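Local coordinates for cryptochrome DASH, chloroplastic/mitochondrial (Arabidopsis thaliana, PDB 2J4D), which repairs cyclobutane pyrimidine dimers in single-stranded DNA as a flavin- and folate-binding photolyase and may also act as a photoreceptor, at residues A[66-70]-A[219-223]; A[111-115]-A[214-220]; A[356-362]-A[405-411]; A[371-377]-A[487-493]. All coordinates share one frame; numbering follows the deposited sequence.

Contact 1. Residues A[66-70]-A[219-223]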
loop_
_atom_site.group_PDB
_atom_site.type_symbol
_atom_site.label_atom_id
_atom_site.label_comp_id
_atom_site.label_asym_id
_atom_site.label_seq_id
_atom_site.Cartn_x
_atom_site.Cartn_y
_atom_site.Cartn_z
ATOM N N ASP A 66 -17.251 14.367 22.531
ATOM C CA ASP A 66 -16.538 14.873 23.698
ATOM C C ASP A 66 -15.638 13.756 24.199
ATOM O O ASP A 66 -14.771 13.974 25.053
ATOM C CB ASP A 66 -17.489 15.344 24.816
ATOM C CG ASP A 66 -18.478 14.278 25.257
ATOM O OD1 ASP A 66 -18.089 13.103 25.432
ATOM O OD2 ASP A 66 -19.662 14.631 25.452
ATOM N N THR A 67 -15.819 12.567 23.625
ATOM C CA THR A 67 -15.040 11.386 24.001
ATOM C C THR A 67 -14.873 10.458 22.795
ATOM O O THR A 67 -15.828 10.210 22.064
ATOM C CB THR A 67 -15.751 10.615 25.128
ATOM O OG1 THR A 67 -16.048 11.519 26.198
ATOM C CG2 THR A 67 -14.866 9.507 25.665
ATOM N N ILE A 68 -13.667 9.938 22.590
ATOM C CA ILE A 68 -13.418 9.054 21.446
ATOM C C ILE A 68 -12.916 7.682 21.844
ATOM O O ILE A 68 -12.070 7.563 22.721
ATOM C CB ILE A 68 -12.339 9.629 20.494
ATOM C CG1 ILE A 68 -12.733 11.024 20.018
ATOM C CG2 ILE A 68 -12.139 8.676 19.307
ATOM C CD1 ILE A 68 -11.596 11.760 19.310
ATOM N N LEU A 69 -13.428 6.649 21.183
ATOM C CA LEU A 69 -12.969 5.288 21.434
ATOM C C LEU A 69 -12.382 4.743 20.126
ATOM O O LEU A 69 -13.119 4.278 19.263
ATOM C CB LEU A 69 -14.124 4.383 21.887
ATOM C CG LEU A 69 -13.756 2.900 22.011
ATOM C CD1 LEU A 69 -12.541 2.744 22.909
ATOM C CD2 LEU A 69 -14.935 2.118 22.579
ATOM N N PRO A 70 -11.053 4.827 19.955
ATOM C CA PRO A 70 -10.382 4.332 18.741
ATOM C C PRO A 70 -10.330 2.806 18.763
ATOM O O PRO A 70 -9.956 2.203 19.770
ATOM C CB PRO A 70 -8.981 4.944 18.832
ATOM C CG PRO A 70 -9.168 6.141 19.745
ATOM C CD PRO A 70 -10.121 5.608 20.785
ATOM N N PRO A 219 -10.551 12.840 26.139
ATOM C CA PRO A 219 -10.304 11.531 26.743
ATOM C C PRO A 219 -11.036 10.415 26.004
ATOM O O PRO A 219 -11.802 10.667 25.074
ATOM C CB PRO A 219 -10.862 11.714 28.147
ATOM C CG PRO A 219 -12.123 12.482 27.853
ATOM C CD PRO A 219 -11.689 13.507 26.801
ATOM N N THR A 220 -10.793 9.186 26.440
ATOM C CA THR A 220 -11.453 8.017 25.876
ATOM C C THR A 220 -12.421 7.564 26.961
ATOM O O THR A 220 -12.394 8.081 28.078
ATOM C CB THR A 220 -10.477 6.860 25.664
ATOM O OG1 THR A 220 -10.007 6.412 26.944
ATOM C CG2 THR A 220 -9.291 7.297 24.812
ATOM N N PRO A 221 -13.303 6.602 26.645
ATOM C CA PRO A 221 -14.222 6.155 27.695
ATOM C C PRO A 221 -13.368 5.318 28.637
ATOM O O PRO A 221 -12.212 5.020 28.326
ATOM C CB PRO A 221 -15.228 5.287 26.939
ATOM C CG PRO A 221 -15.182 5.834 25.540
ATOM C CD PRO A 221 -13.705 6.074 25.332
ATOM N N SER A 222 -13.918 4.947 29.785
ATOM C CA SER A 222 -13.172 4.117 30.714
ATOM C C SER A 222 -13.192 2.704 30.135
ATOM O O SER A 222 -14.256 2.121 29.928
ATOM C CB SER A 222 -13.828 4.129 32.096
ATOM O OG SER A 222 -13.075 3.337 32.999
ATOM N N VAL A 223 -12.015 2.159 29.865
ATOM C CA VAL A 223 -11.906 0.829 29.288
ATOM C C VAL A 223 -11.080 -0.064 30.192
ATOM O O VAL A 223 -9.980 0.299 30.593
ATOM C CB VAL A 223 -11.249 0.898 27.893
ATOM C CG1 VAL A 223 -10.900 -0.501 27.399
ATOM C CG2 VAL A 223 -12.192 1.590 26.921
#
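Strand 67-74 of the parallel sheet in the photolyase alpha/beta domain is met at its start by the irregular chain 219-223, and T67, I68 and L69 take up the contact. One backbone hydrogen bond joins the two: I68 N donates to P219 O at 3.2 Å, fairly straight at 162°. P219 follows a cis peptide bond, and its ring carbon CD rests 3.6 Å from D66 O. T67 presents its methyl, because CG2 stands anti to the backbone N while OG1 turns back to D66 OD1; CG2 lies 3.3 Å from P219 O and also packs on the ring of P221. The same ring reaches L69, P221 CD lying 3.9 Å from L69 CB. Farther along, L69 CD1 meets V223 CG2 at 4.2 Å, the two side chains crossing at about a right angle; F134 of helix 123-134 touches L69, P221 and V223. P219 and P221 have no N-H to give, so a single conventional hydrogen bond holds the chains, helped by carbon contacts, and the buried I68 O has T220 CA at 3.2 Å, in a CA-H...O contact, in place of a conventional donor.

Contact 2. Residues A[111-115]-A[214-220]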
loop_
_atom_site.group_PDB
_atom_site.type_symbol
_atom_site.label_atom_id
_atom_site.label_comp_id
_atom_site.label_asym_id
_atom_site.label_seq_id
_atom_site.Cartn_x
_atom_site.Cartn_y
_atom_site.Cartn_z
ATOM N N LYS A 111 0.195 9.325 22.886
ATOM C CA LYS A 111 0.872 10.606 23.042
ATOM C C LYS A 111 -0.101 11.778 22.978
ATOM O O LYS A 111 0.182 12.856 23.509
ATOM C CB LYS A 111 1.967 10.760 21.989
ATOM C CG LYS A 111 2.995 9.645 22.070
ATOM C CD LYS A 111 4.237 9.920 21.248
ATOM C CE LYS A 111 3.909 10.142 19.789
ATOM N NZ LYS A 111 5.135 9.993 18.958
ATOM N N ARG A 112 -1.247 11.568 22.338
ATOM C CA ARG A 112 -2.252 12.616 22.228
ATOM C C ARG A 112 -3.399 12.423 23.226
ATOM O O ARG A 112 -4.460 13.037 23.091
ATOM C CB ARG A 112 -2.808 12.671 20.803
ATOM C CG ARG A 112 -1.724 12.673 19.736
ATOM C CD ARG A 112 -1.832 13.842 18.781
ATOM N NE ARG A 112 -0.802 13.755 17.747
ATOM C CZ ARG A 112 -0.632 14.634 16.760
ATOM N NH1 ARG A 112 -1.430 15.692 16.655
ATOM N NH2 ARG A 112 0.340 14.449 15.872
ATOM N N GLY A 113 -3.191 11.566 24.223
ATOM C CA GLY A 113 -4.223 11.346 25.227
ATOM C C GLY A 113 -5.273 10.286 24.935
ATOM O O GLY A 113 -6.283 10.197 25.634
ATOM N N LEU A 114 -5.057 9.478 23.905
ATOM C CA LEU A 114 -6.022 8.428 23.573
ATOM C C LEU A 114 -5.341 7.081 23.718
ATOM O O LEU A 114 -4.327 6.953 24.396
ATOM C CB LEU A 114 -6.518 8.592 22.127
ATOM C CG LEU A 114 -7.321 9.848 21.780
ATOM C CD1 LEU A 114 -7.494 9.952 20.270
ATOM C CD2 LEU A 114 -8.682 9.798 22.473
ATOM N N ASN A 115 -5.914 6.071 23.081
ATOM C CA ASN A 115 -5.337 4.737 23.085
ATOM C C ASN A 115 -6.037 4.009 21.951
ATOM O O ASN A 115 -6.949 4.555 21.335
ATOM C CB ASN A 115 -5.607 4.005 24.398
ATOM C CG ASN A 115 -4.663 2.826 24.614
ATOM O OD1 ASN A 115 -4.103 2.273 23.665
ATOM N ND2 ASN A 115 -4.490 2.432 25.869
ATOM N N PRO A 214 -5.095 18.285 16.434
ATOM C CA PRO A 214 -4.672 18.841 17.726
ATOM C C PRO A 214 -3.768 17.901 18.507
ATOM O O PRO A 214 -3.823 16.683 18.336
ATOM C CB PRO A 214 -5.995 19.109 18.443
ATOM C CG PRO A 214 -6.935 18.107 17.839
ATOM C CD PRO A 214 -6.560 18.142 16.372
ATOM N N LEU A 215 -2.927 18.471 19.364
ATOM C CA LEU A 215 -2.006 17.676 20.167
ATOM C C LEU A 215 -2.724 16.930 21.284
ATOM O O LEU A 215 -2.220 15.939 21.799
ATOM C CB LEU A 215 -0.913 18.573 20.755
ATOM C CG LEU A 215 0.075 19.127 19.724
ATOM C CD1 LEU A 215 1.089 20.040 20.405
ATOM C CD2 LEU A 215 0.777 17.967 19.031
ATOM N N SER A 216 -3.905 17.410 21.650
ATOM C CA SER A 216 -4.702 16.786 22.706
ATOM C C SER A 216 -6.004 16.297 22.088
ATOM O O SER A 216 -6.801 17.100 21.600
ATOM C CB SER A 216 -5.001 17.806 23.811
ATOM O OG SER A 216 -5.988 17.319 24.702
ATOM N N LEU A 217 -6.217 14.984 22.113
ATOM C CA LEU A 217 -7.413 14.390 21.519
ATOM C C LEU A 217 -8.298 13.629 22.500
ATOM O O LEU A 217 -9.406 13.213 22.145
ATOM C CB LEU A 217 -7.004 13.436 20.396
ATOM C CG LEU A 217 -6.291 14.033 19.181
ATOM C CD1 LEU A 217 -5.753 12.904 18.305
ATOM C CD2 LEU A 217 -7.256 14.906 18.400
ATOM N N GLY A 218 -7.801 13.423 23.718
ATOM C CA GLY A 218 -8.561 12.697 24.720
ATOM C C GLY A 218 -9.795 13.435 25.209
ATOM O O GLY A 218 -10.068 14.559 24.781
ATOM N N PRO A 219 -10.551 12.840 26.139
ATOM C CA PRO A 219 -10.304 11.531 26.743
ATOM C C PRO A 219 -11.036 10.415 26.004
ATOM O O PRO A 219 -11.802 10.667 25.074
ATOM C CB PRO A 219 -10.862 11.714 28.147
ATOM C CG PRO A 219 -12.123 12.482 27.853
ATOM C CD PRO A 219 -11.689 13.507 26.801
ATOM N N THR A 220 -10.793 9.186 26.440
ATOM C CA THR A 220 -11.453 8.017 25.876
ATOM C C THR A 220 -12.421 7.564 26.961
ATOM O O THR A 220 -12.394 8.081 28.078
ATOM C CB THR A 220 -10.477 6.860 25.664
ATOM O OG1 THR A 220 -10.007 6.412 26.944
ATOM C CG2 THR A 220 -9.291 7.297 24.812
HETATM O O HOH W 1 0.809 15.034 21.369
#
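L215 CD2 lies over the R112 guanidinium at one end of this contact, and L114 packs against L217 and T220 at the other. The R112 side chain bends at chi2 (-125°), which carries its guanidinium group over to 214-215. There NH1 donates to P214 O at 3.1 Å; the oxygen lies in the guanidinium plane, yet the nitrogen stands well above the carbonyl plane of P214. The L215 methyl sits nearer the rim of the guanidinium than its middle, and F23 adds a cation-pi contact. Were R112 replaced by an alanine, P214 O would probably lose this donor and L215 CD2 the group it lies against. Between the two ends, R112 O accepts a straight bond from L217 N (2.8 Å, 167°) and a weak one from G218 N. L114 lies obliquely against L217, its CD1 3.5 Å from L217 CB, while the other branch, CD2, presses tightly on T220 CG2, also at 3.5 Å. G218 has no room for a side chain, since a CB would clash with G113 O. A water bridges K111 O and L215 O. G113, with positive phi, is the C-prime residue of a Schellman motif: G113 N bonds to M110 O and L114 N to L109 O, closing helix 92-111 just where the chain turns toward strand 117-120 of the alpha/beta domain.

Contact 3. Residues A[356-362]-A[405-411]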
loop_
_atom_site.group_PDB
_atom_site.type_symbol
_atom_site.label_atom_id
_atom_site.label_comp_id
_atom_site.label_asym_id
_atom_site.label_seq_id
_atom_site.Cartn_x
_atom_site.Cartn_y
_atom_site.Cartn_z
ATOM N N TRP A 356 -6.181 -18.798 -21.563
ATOM C CA TRP A 356 -5.398 -19.062 -20.335
ATOM C C TRP A 356 -5.291 -20.337 -19.511
ATOM O O TRP A 356 -6.276 -20.925 -19.041
ATOM C CB TRP A 356 -5.715 -17.901 -19.395
ATOM C CG TRP A 356 -5.833 -16.659 -20.148
ATOM C CD1 TRP A 356 -6.977 -15.968 -20.390
ATOM C CD2 TRP A 356 -4.793 -15.987 -20.860
ATOM N NE1 TRP A 356 -6.724 -14.909 -21.220
ATOM C CE2 TRP A 356 -5.387 -14.896 -21.524
ATOM C CE3 TRP A 356 -3.417 -16.202 -21.006
ATOM C CZ2 TRP A 356 -4.651 -14.016 -22.327
ATOM C CZ3 TRP A 356 -2.678 -15.328 -21.808
ATOM C CH2 TRP A 356 -3.299 -14.247 -22.459
ATOM N N SER A 357 -4.041 -20.730 -19.332
ATOM C CA SER A 357 -3.634 -21.914 -18.547
ATOM C C SER A 357 -3.503 -21.584 -17.059
ATOM O O SER A 357 -3.257 -20.437 -16.685
ATOM C CB SER A 357 -2.270 -22.448 -19.030
ATOM O OG SER A 357 -1.703 -23.376 -18.102
ATOM N N GLN A 358 -3.667 -22.602 -16.222
ATOM C CA GLN A 358 -3.527 -22.456 -14.778
ATOM C C GLN A 358 -2.576 -23.561 -14.325
ATOM O O GLN A 358 -2.652 -24.051 -13.197
ATOM C CB GLN A 358 -4.883 -22.583 -14.082
ATOM C CG GLN A 358 -5.907 -21.564 -14.568
ATOM C CD GLN A 358 -7.164 -21.536 -13.711
ATOM O OE1 GLN A 358 -7.482 -22.504 -13.011
ATOM N NE2 GLN A 358 -7.895 -20.423 -13.771
ATOM N N ASP A 359 -1.685 -23.942 -15.241
ATOM C CA ASP A 359 -0.683 -24.982 -15.012
ATOM C C ASP A 359 0.033 -24.719 -13.694
ATOM O O ASP A 359 0.836 -23.787 -13.587
ATOM C CB ASP A 359 0.339 -24.979 -16.153
ATOM C CG ASP A 359 1.386 -26.073 -16.008
ATOM O OD1 ASP A 359 1.851 -26.325 -14.876
ATOM O OD2 ASP A 359 1.759 -26.674 -17.037
ATOM N N GLN A 360 -0.245 -25.555 -12.700
ATOM C CA GLN A 360 0.346 -25.400 -11.377
ATOM C C GLN A 360 1.873 -25.472 -11.389
ATOM O O GLN A 360 2.541 -24.721 -10.676
ATOM C CB GLN A 360 -0.229 -26.457 -10.429
ATOM C CG GLN A 360 -0.000 -26.179 -8.948
ATOM C CD GLN A 360 -0.500 -24.803 -8.515
ATOM O OE1 GLN A 360 -1.527 -24.317 -8.996
ATOM N NE2 GLN A 360 0.223 -24.180 -7.587
ATOM N N LYS A 361 2.423 -26.364 -12.209
ATOM C CA LYS A 361 3.871 -26.514 -12.294
ATOM C C LYS A 361 4.512 -25.251 -12.848
ATOM O O LYS A 361 5.514 -24.768 -12.315
ATOM C CB LYS A 361 4.244 -27.703 -13.181
ATOM C CG LYS A 361 4.981 -28.812 -12.446
ATOM C CD LYS A 361 5.745 -29.708 -13.415
ATOM C CE LYS A 361 6.789 -28.908 -14.189
ATOM N NZ LYS A 361 8.170 -29.445 -14.015
ATOM N N LEU A 362 3.946 -24.725 -13.928
ATOM C CA LEU A 362 4.480 -23.507 -14.516
ATOM C C LEU A 362 4.402 -22.389 -13.496
ATOM O O LEU A 362 5.376 -21.672 -13.274
ATOM C CB LEU A 362 3.697 -23.102 -15.760
ATOM C CG LEU A 362 4.221 -23.640 -17.089
ATOM C CD1 LEU A 362 3.479 -22.959 -18.229
ATOM C CD2 LEU A 362 5.712 -23.365 -17.203
ATOM N N MET A 405 4.778 -17.282 -20.285
ATOM C CA MET A 405 4.259 -18.505 -19.684
ATOM C C MET A 405 2.815 -18.795 -20.073
ATOM O O MET A 405 2.357 -19.931 -19.952
ATOM C CB MET A 405 4.374 -18.443 -18.161
ATOM C CG MET A 405 5.797 -18.330 -17.673
ATOM S SD MET A 405 5.887 -18.422 -15.890
ATOM C CE MET A 405 6.154 -20.144 -15.654
ATOM N N GLY A 406 2.102 -17.770 -20.534
ATOM C CA GLY A 406 0.714 -17.946 -20.935
ATOM C C GLY A 406 -0.250 -18.274 -19.804
ATOM O O GLY A 406 -1.301 -18.878 -20.031
ATOM N N LEU A 407 0.082 -17.862 -18.585
ATOM C CA LEU A 407 -0.777 -18.155 -17.436
ATOM C C LEU A 407 -1.875 -17.143 -17.137
ATOM O O LEU A 407 -1.764 -15.963 -17.463
ATOM C CB LEU A 407 0.074 -18.331 -16.173
ATOM C CG LEU A 407 1.047 -19.512 -16.164
ATOM C CD1 LEU A 407 1.881 -19.485 -14.894
ATOM C CD2 LEU A 407 0.267 -20.814 -16.266
ATOM N N ASP A 408 -2.936 -17.643 -16.510
ATOM C CA ASP A 408 -4.083 -16.847 -16.069
ATOM C C ASP A 408 -3.435 -15.746 -15.221
ATOM O O ASP A 408 -2.817 -16.047 -14.199
ATOM C CB ASP A 408 -4.980 -17.741 -15.196
ATOM C CG ASP A 408 -6.221 -17.038 -14.693
ATOM O OD1 ASP A 408 -6.121 -15.880 -14.231
ATOM O OD2 ASP A 408 -7.305 -17.662 -14.744
ATOM N N TRP A 409 -3.576 -14.489 -15.635
ATOM C CA TRP A 409 -2.943 -13.378 -14.919
ATOM C C TRP A 409 -3.301 -13.240 -13.440
ATOM O O TRP A 409 -2.511 -12.724 -12.645
ATOM C CB TRP A 409 -3.215 -12.043 -15.635
ATOM C CG TRP A 409 -4.649 -11.551 -15.595
ATOM C CD1 TRP A 409 -5.629 -11.784 -16.523
ATOM C CD2 TRP A 409 -5.248 -10.726 -14.583
ATOM N NE1 TRP A 409 -6.797 -11.150 -16.152
ATOM C CE2 TRP A 409 -6.590 -10.498 -14.965
ATOM C CE3 TRP A 409 -4.776 -10.159 -13.390
ATOM C CZ2 TRP A 409 -7.471 -9.723 -14.194
ATOM C CZ3 TRP A 409 -5.655 -9.386 -12.620
ATOM C CH2 TRP A 409 -6.987 -9.177 -13.030
ATOM N N ARG A 410 -4.482 -13.709 -13.061
ATOM C CA ARG A 410 -4.901 -13.598 -11.672
ATOM C C ARG A 410 -4.050 -14.474 -10.750
ATOM O O ARG A 410 -4.004 -14.253 -9.544
ATOM C CB ARG A 410 -6.394 -13.932 -11.568
ATOM C CG ARG A 410 -7.244 -12.980 -12.427
ATOM C CD ARG A 410 -8.657 -13.469 -12.603
ATOM N NE ARG A 410 -8.687 -14.785 -13.221
ATOM C CZ ARG A 410 -9.737 -15.597 -13.185
ATOM N NH1 ARG A 410 -10.846 -15.223 -12.560
ATOM N NH2 ARG A 410 -9.674 -16.787 -13.760
ATOM N N MET A 411 -3.364 -15.464 -11.311
ATOM C CA MET A 411 -2.513 -16.296 -10.479
ATOM C C MET A 411 -1.377 -15.401 -10.011
ATOM O O MET A 411 -0.971 -15.449 -8.849
ATOM C CB MET A 411 -1.957 -17.482 -11.270
ATOM C CG MET A 411 -3.001 -18.508 -11.623
ATOM S SD MET A 411 -2.275 -19.921 -12.458
ATOM C CE MET A 411 -2.012 -21.012 -11.072
HETATM O O HOH W 2 -8.192 -19.050 -16.829
#
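D408 accepts from Q358 across the contact and is gripped within its own segment by R410. R410 meets the carboxylate side-on in a two-pronged salt bridge, NE to OD1 and R410 NH2 to D408 OD2 at 2.7 Å; both oxygens use their syn lone pairs and lie near the guanidinium plane. D408 is the N-cap of helix 409-419: with CG anti to the backbone N (chi1 -179°), its carboxylate turns to the helix start and OD1 also takes R410 N. D359 caps helix 360-367 by taking L362 N, three residues on, from above its carboxylate plane, so two helix starts lie together in the FAD-binding domain. Q358 runs alongside D408, its NE2 reaching OD2 at 3.0 Å from above the carboxylate plane, with amide and carboxylate planes 50° apart. A water also donates to OD2. With an alanine at D408, the R410 guanidinium would probably lose its anchor, the Q358 amide its hold and helix 409-419 its cap. The backbones join in a single beta bridge between S357 and L407: D408 N donates to S357 O at 2.8 Å, and S357 N gives a weak bond to G406 O. Beyond the bridge, M411 SD lies 3.7 Å from Q358 CA. L362 and M405 run antiparallel alongside each other, with L362 CD2 3.6 Å from M405 CE, while L407 CD1 meets L362 CB at 4.1 Å.

Contact 4. Residues A[371-377]-A[487-493]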
loop_
_atom_site.group_PDB
_atom_site.type_symbol
_atom_site.label_atom_id
_atom_site.label_comp_id
_atom_site.label_asym_id
_atom_site.label_seq_id
_atom_site.Cartn_x
_atom_site.Cartn_y
_atom_site.Cartn_z
ATOM N N THR A 371 12.532 -20.209 -12.878
ATOM C CA THR A 371 12.148 -20.149 -14.281
ATOM C C THR A 371 13.362 -20.357 -15.185
ATOM O O THR A 371 13.225 -20.758 -16.343
ATOM C CB THR A 371 11.519 -18.793 -14.634
ATOM O OG1 THR A 371 12.515 -17.768 -14.534
ATOM C CG2 THR A 371 10.358 -18.478 -13.674
ATOM N N GLY A 372 14.547 -20.076 -14.653
ATOM C CA GLY A 372 15.759 -20.234 -15.437
ATOM C C GLY A 372 16.221 -18.920 -16.034
ATOM O O GLY A 372 17.260 -18.851 -16.679
ATOM N N TYR A 373 15.438 -17.867 -15.833
ATOM C CA TYR A 373 15.798 -16.548 -16.342
ATOM C C TYR A 373 16.128 -15.697 -15.134
ATOM O O TYR A 373 15.243 -15.346 -14.354
ATOM C CB TYR A 373 14.627 -15.957 -17.117
ATOM C CG TYR A 373 14.317 -16.741 -18.362
ATOM C CD1 TYR A 373 15.071 -16.568 -19.518
ATOM C CD2 TYR A 373 13.286 -17.676 -18.382
ATOM C CE1 TYR A 373 14.805 -17.301 -20.665
ATOM C CE2 TYR A 373 13.015 -18.419 -19.527
ATOM C CZ TYR A 373 13.778 -18.223 -20.664
ATOM O OH TYR A 373 13.508 -18.939 -21.808
ATOM N N PRO A 374 17.414 -15.362 -14.954
ATOM C CA PRO A 374 17.860 -14.555 -13.818
ATOM C C PRO A 374 17.033 -13.303 -13.526
ATOM O O PRO A 374 16.658 -13.067 -12.376
ATOM C CB PRO A 374 19.311 -14.242 -14.170
ATOM C CG PRO A 374 19.735 -15.501 -14.899
ATOM C CD PRO A 374 18.555 -15.723 -15.817
ATOM N N LEU A 375 16.747 -12.508 -14.552
ATOM C CA LEU A 375 15.971 -11.288 -14.338
ATOM C C LEU A 375 14.648 -11.594 -13.637
ATOM O O LEU A 375 14.264 -10.905 -12.688
ATOM C CB LEU A 375 15.708 -10.580 -15.667
ATOM C CG LEU A 375 15.042 -9.205 -15.535
ATOM C CD1 LEU A 375 15.827 -8.337 -14.565
ATOM C CD2 LEU A 375 14.957 -8.546 -16.905
ATOM N N ILE A 376 13.960 -12.631 -14.103
ATOM C CA ILE A 376 12.684 -13.027 -13.510
ATOM C C ILE A 376 12.880 -13.577 -12.103
ATOM O O ILE A 376 12.281 -13.084 -11.142
ATOM C CB ILE A 376 11.976 -14.128 -14.337
ATOM C CG1 ILE A 376 11.766 -13.661 -15.784
ATOM C CG2 ILE A 376 10.634 -14.495 -13.678
ATOM C CD1 ILE A 376 11.010 -12.340 -15.926
ATOM N N ASP A 377 13.739 -14.586 -11.983
ATOM C CA ASP A 377 13.985 -15.239 -10.700
ATOM C C ASP A 377 14.449 -14.323 -9.583
ATOM O O ASP A 377 13.990 -14.451 -8.446
ATOM C CB ASP A 377 14.985 -16.399 -10.866
ATOM C CG ASP A 377 14.469 -17.483 -11.801
ATOM O OD1 ASP A 377 13.228 -17.622 -11.918
ATOM O OD2 ASP A 377 15.295 -18.203 -12.411
ATOM N N TYR A 487 23.591 -22.137 -14.053
ATOM C CA TYR A 487 22.363 -21.627 -13.449
ATOM C C TYR A 487 21.363 -22.762 -13.327
ATOM O O TYR A 487 21.416 -23.524 -12.362
ATOM C CB TYR A 487 21.748 -20.470 -14.250
ATOM C CG TYR A 487 20.638 -19.783 -13.478
ATOM C CD1 TYR A 487 20.793 -19.502 -12.117
ATOM C CD2 TYR A 487 19.417 -19.470 -14.078
ATOM C CE1 TYR A 487 19.757 -18.935 -11.372
ATOM C CE2 TYR A 487 18.370 -18.899 -13.339
ATOM C CZ TYR A 487 18.549 -18.638 -11.987
ATOM O OH TYR A 487 17.524 -18.101 -11.233
ATOM N N MET A 488 20.466 -22.891 -14.300
ATOM C CA MET A 488 19.470 -23.955 -14.274
ATOM C C MET A 488 18.713 -23.995 -15.592
ATOM O O MET A 488 18.887 -23.119 -16.440
ATOM C CB MET A 488 18.481 -23.727 -13.125
ATOM C CG MET A 488 17.615 -22.473 -13.283
ATOM S SD MET A 488 16.469 -22.231 -11.895
ATOM C CE MET A 488 17.591 -21.681 -10.632
ATOM N N ASP A 489 17.876 -25.012 -15.769
ATOM C CA ASP A 489 17.095 -25.131 -16.995
ATOM C C ASP A 489 16.055 -24.028 -17.029
ATOM O O ASP A 489 15.657 -23.501 -15.984
ATOM C CB ASP A 489 16.360 -26.476 -17.070
ATOM C CG ASP A 489 17.287 -27.651 -17.332
ATOM O OD1 ASP A 489 18.071 -27.604 -18.307
ATOM O OD2 ASP A 489 17.216 -28.633 -16.563
ATOM N N THR A 490 15.615 -23.686 -18.234
ATOM C CA THR A 490 14.589 -22.673 -18.412
ATOM C C THR A 490 13.275 -23.431 -18.534
ATOM O O THR A 490 13.207 -24.456 -19.220
ATOM C CB THR A 490 14.832 -21.857 -19.682
ATOM O OG1 THR A 490 15.043 -22.746 -20.781
ATOM C CG2 THR A 490 16.046 -20.960 -19.511
ATOM N N VAL A 491 12.238 -22.937 -17.862
ATOM C CA VAL A 491 10.938 -23.598 -17.872
ATOM C C VAL A 491 10.143 -23.407 -19.169
ATOM O O VAL A 491 9.313 -24.245 -19.523
ATOM C CB VAL A 491 10.081 -23.135 -16.672
ATOM C CG1 VAL A 491 9.692 -21.676 -16.832
ATOM C CG2 VAL A 491 8.852 -24.014 -16.538
ATOM N N VAL A 492 10.404 -22.312 -19.871
ATOM C CA VAL A 492 9.736 -22.023 -21.142
ATOM C C VAL A 492 10.666 -21.188 -21.999
ATOM O O VAL A 492 11.568 -20.522 -21.492
ATOM C CB VAL A 492 8.472 -21.146 -20.989
ATOM C CG1 VAL A 492 7.301 -21.968 -20.517
ATOM C CG2 VAL A 492 8.771 -19.989 -20.034
ATOM N N PRO A 493 10.463 -21.219 -23.314
ATOM C CA PRO A 493 11.263 -20.442 -24.256
ATOM C C PRO A 493 10.691 -19.034 -24.141
ATOM O O PRO A 493 9.571 -18.863 -23.654
ATOM C CB PRO A 493 10.936 -21.107 -25.599
ATOM C CG PRO A 493 9.511 -21.585 -25.386
ATOM C CD PRO A 493 9.644 -22.216 -24.027
HETATM O O HOH W 3 19.119 -20.733 -17.600
#
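Y487 lays one face of its ring against P374, whose CG sits 4.3 Å from the ring centroid in a CH-pi contact, nearer the ring's edge than its centre; the opposite face carries CE of its own neighbour M488. With CG anti to the backbone N (chi1 -169°), the ring reaches in to D377, and its hydroxyl donates to D377 OD2 at 2.5 Å. The oxygen lies at the ring edge, the carboxylate being turned 40° from the ring plane. Each D377 oxygen serves two donors: OD2 also takes G372 N, on its syn lone pair, and OD1 takes both T371 N and T371 OG1. Four bonds thus fix the carboxylate against the loop that leads into helix 374-386 of the FAD-binding domain, and because D377 belongs to the helix, its bonds to T371 and G372 tie loop and first helical turn together. Y373 is the N-cap residue of that helix, and T371 OG1 accepts from Y373 N in an ST turn. The chain 487-493, which follows helix 483-486, wraps around this turn. Its V491 N donates to T371 O at 2.8 Å. G372, with positive phi, is packed so close that a CB would run into D489 O and T490 CA, while M488 CG lies 3.6 Å from G372 CA. A water donates to both G372 O and M488 O. The Y373 ring takes T490 CG2 over one face, 4.0 Å from the centroid and 21° off the normal; the Y373 hydroxyl donates in the carbonyl plane to V492 O at 2.5 Å.

How the contacts relate
The four contacts fall into two pairs on opposite sides of the chain's centre. Contacts 1 and 2, centred 9 Å apart, share P219 and T220: the chain 214-223 runs past the end of helix 92-111 and then along the start of strand 67-74, so the later loop packs against one corner of the alpha/beta domain. Contacts 3 and 4, centred 16 Å apart, lie in the FAD-binding domain, where L362 and M405 of contact 3 pack on V491 and V492 of contact 4. Their segments alternate along the chain, in the order 356-362, 371-377, 405-411, 487-493, which ties successive helices to the C-terminal chain. Some 50 Å or more separates the centres of the two pairs, and each pair lies within one domain.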